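Local coordinates for response regulator aspartate phosphatase I (Bacillus subtilis subsp. subtilis, PDB 4I1A), which dephosphorylates the sporulation phosphotransferase Spo0F and activates gene expression, excision and transfer of the mobile element ICEBs1, at residues 298-303 and 326-331. Numbering follows the deposited sequence.
Sequences DKEYSA and SYLASR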
loop_
_atom_site.group_PDB
_atom_site.type_symbol
_atom_site.label_atom_id
_atom_site.label_comp_id
_atom_site.label_asym_id
_atom_site.label_seq_id
_atom_site.Cartn_x
_atom_site.Cartn_y
_atom_site.Cartn_z
ATOM N N ASP A 298 6.667 11.227 -11.349
ATOM C CA ASP A 298 6.503 9.978 -10.641
ATOM C C ASP A 298 7.149 8.869 -11.464
ATOM O O ASP A 298 6.470 8.134 -12.179
ATOM C CB ASP A 298 5.016 9.701 -10.415
ATOM C CG ASP A 298 4.771 8.804 -9.223
ATOM O OD1 ASP A 298 5.557 7.843 -9.024
ATOM O OD2 ASP A 298 3.797 9.071 -8.481
ATOM N N LYS A 299 8.469 8.754 -11.352
ATOM C CA LYS A 299 9.235 7.805 -12.153
ATOM C C LYS A 299 8.826 6.361 -11.868
ATOM O O LYS A 299 8.895 5.501 -12.749
ATOM C CB LYS A 299 10.726 8.011 -11.910
ATOM C CG LYS A 299 11.035 9.337 -11.236
ATOM C CD LYS A 299 11.866 9.166 -9.969
ATOM C CE LYS A 299 13.358 9.330 -10.245
ATOM N NZ LYS A 299 14.191 9.088 -9.028
ATOM N N GLU A 300 8.365 6.101 -10.647
ATOM C CA GLU A 300 7.927 4.753 -10.287
ATOM C C GLU A 300 6.673 4.313 -11.051
ATOM O O GLU A 300 6.621 3.199 -11.572
ATOM C CB GLU A 300 7.699 4.626 -8.775
ATOM C CG GLU A 300 6.889 3.403 -8.364
ATOM C CD GLU A 300 6.245 3.556 -6.991
ATOM O OE1 GLU A 300 5.502 2.638 -6.564
ATOM O OE2 GLU A 300 6.489 4.595 -6.339
ATOM N N TYR A 301 5.654 5.168 -11.111
ATOM C CA TYR A 301 4.435 4.760 -11.794
ATOM C C TYR A 301 4.596 4.861 -13.308
ATOM O O TYR A 301 3.953 4.132 -14.073
ATOM C CB TYR A 301 3.204 5.491 -11.252
ATOM C CG TYR A 301 2.676 4.767 -10.040
ATOM C CD1 TYR A 301 1.837 3.666 -10.176
ATOM C CD2 TYR A 301 3.081 5.127 -8.763
ATOM C CE1 TYR A 301 1.387 2.973 -9.074
ATOM C CE2 TYR A 301 2.642 4.443 -7.658
ATOM C CZ TYR A 301 1.794 3.370 -7.813
ATOM O OH TYR A 301 1.358 2.699 -6.698
ATOM N N SER A 302 5.502 5.737 -13.726
ATOM C CA SER A 302 5.882 5.832 -15.129
ATOM C C SER A 302 6.428 4.485 -15.613
ATOM O O SER A 302 6.032 3.987 -16.658
ATOM C CB SER A 302 6.902 6.953 -15.319
ATOM O OG SER A 302 7.374 6.987 -16.649
ATOM N N ALA A 303 7.311 3.880 -14.826
ATOM C CA ALA A 303 7.806 2.539 -15.125
ATOM C C ALA A 303 6.682 1.499 -15.024
ATOM O O ALA A 303 6.591 0.568 -15.837
ATOM C CB ALA A 303 8.968 2.177 -14.204
ATOM N N SER A 326 13.938 -3.170 -15.086
ATOM C CA SER A 326 15.277 -2.644 -14.882
ATOM C C SER A 326 15.198 -1.367 -14.054
ATOM O O SER A 326 15.963 -1.194 -13.109
ATOM C CB SER A 326 15.964 -2.335 -16.219
ATOM O OG SER A 326 16.325 -3.512 -16.912
ATOM N N TYR A 327 14.274 -0.470 -14.399
ATOM C CA TYR A 327 14.214 0.793 -13.674
ATOM C C TYR A 327 13.875 0.542 -12.213
ATOM O O TYR A 327 14.542 1.062 -11.313
ATOM C CB TYR A 327 13.223 1.807 -14.271
ATOM C CG TYR A 327 13.124 3.016 -13.364
ATOM C CD1 TYR A 327 14.065 4.046 -13.443
ATOM C CD2 TYR A 327 12.134 3.100 -12.383
ATOM C CE1 TYR A 327 14.004 5.141 -12.591
ATOM C CE2 TYR A 327 12.064 4.190 -11.528
ATOM C CZ TYR A 327 12.997 5.203 -11.634
ATOM O OH TYR A 327 12.922 6.269 -10.768
ATOM N N LEU A 328 12.834 -0.256 -11.993
ATOM C CA LEU A 328 12.375 -0.574 -10.641
ATOM C C LEU A 328 13.469 -1.244 -9.815
ATOM O O LEU A 328 13.743 -0.829 -8.688
ATOM C CB LEU A 328 11.134 -1.456 -10.695
ATOM C CG LEU A 328 9.880 -0.738 -11.192
ATOM C CD1 LEU A 328 8.714 -1.706 -11.376
ATOM C CD2 LEU A 328 9.512 0.406 -10.243
ATOM N N ALA A 329 14.099 -2.263 -10.389
ATOM C CA ALA A 329 15.197 -2.965 -9.728
ATOM C C ALA A 329 16.355 -2.028 -9.392
ATOM O O ALA A 329 16.960 -2.142 -8.329
ATOM C CB ALA A 329 15.687 -4.141 -10.588
ATOM N N SER A 330 16.664 -1.098 -10.289
ATOM C CA SER A 330 17.774 -0.178 -10.039
ATOM C C SER A 330 17.447 0.736 -8.864
ATOM O O SER A 330 18.343 1.248 -8.201
ATOM C CB SER A 330 18.084 0.665 -11.275
ATOM O OG SER A 330 17.115 1.684 -11.431
ATOM N N ARG A 331 16.158 0.928 -8.605
ATOM C CA ARG A 331 15.719 1.777 -7.503
ATOM C C ARG A 331 15.520 0.986 -6.212
ATOM O O ARG A 331 14.983 1.515 -5.234
ATOM C CB ARG A 331 14.417 2.509 -7.867
ATOM C CG ARG A 331 14.562 3.609 -8.935
ATOM C CD ARG A 331 15.702 4.557 -8.629
ATOM N NE ARG A 331 15.603 5.819 -9.369
ATOM C CZ ARG A 331 16.378 6.164 -10.397
ATOM N NH1 ARG A 331 17.326 5.344 -10.829
ATOM N NH2 ARG A 331 16.205 7.336 -10.995
#
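Y327 and A303 meet where the first turn of helix 299-313 packs against the last turn of helix 318-330. The short axes approach to 9.7 Å and run roughly antiparallel, at 146°, the packing of successive helices found in alpha-solenoids of tetratricopeptide type; 299-303 lies in the predicted fifth repeat, and helix 318-330 is the next helix along the chain.

Apolar packing fills the deeper part. The methyl CB of A303 lies 3.8 Å from CD2 of the Y327 ring, approaching it obliquely, and also touches CG of L328. Beside it, CD2 of L328 lies 4.4 Å from CG of E300. M333 and V337, the latter on helix 334-351, pack on L328 and extend this layer, while the carboxylate of E300 leads off to a salt bridge with K304.

Nearer the surface, Y327 extends over the start of the opposing helix. Its CG is anti to the backbone N (chi1 174°), which carries the ring across to K299. There the hydroxyl OH is modelled 3.0 Å from CB of K299, with the lysine chain crossing the tyrosine at about a right angle; the contact is tight and the lysine's torsions are off-staggered, so its exact placement is doubtful. On the tyrosine's own helix, CE1 of Y327 sits over the centre of one face of the R331 guanidinium. With the ring cut back to an alanine here, a gap is likely to open beside A303, and R331 would lose the ring carbon that covers its guanidinium.

The charged ends at the exposed side of the contact form no hydrogen bond with each other: NZ of K299 is placed 3.3 Å from NH2 of R331, near the guanidinium plane, and both are donors. Two positive charges this close would probably repel, so cohesion here appears to come from the tyrosine and the small apolar cluster beneath it rather than from charge pairing.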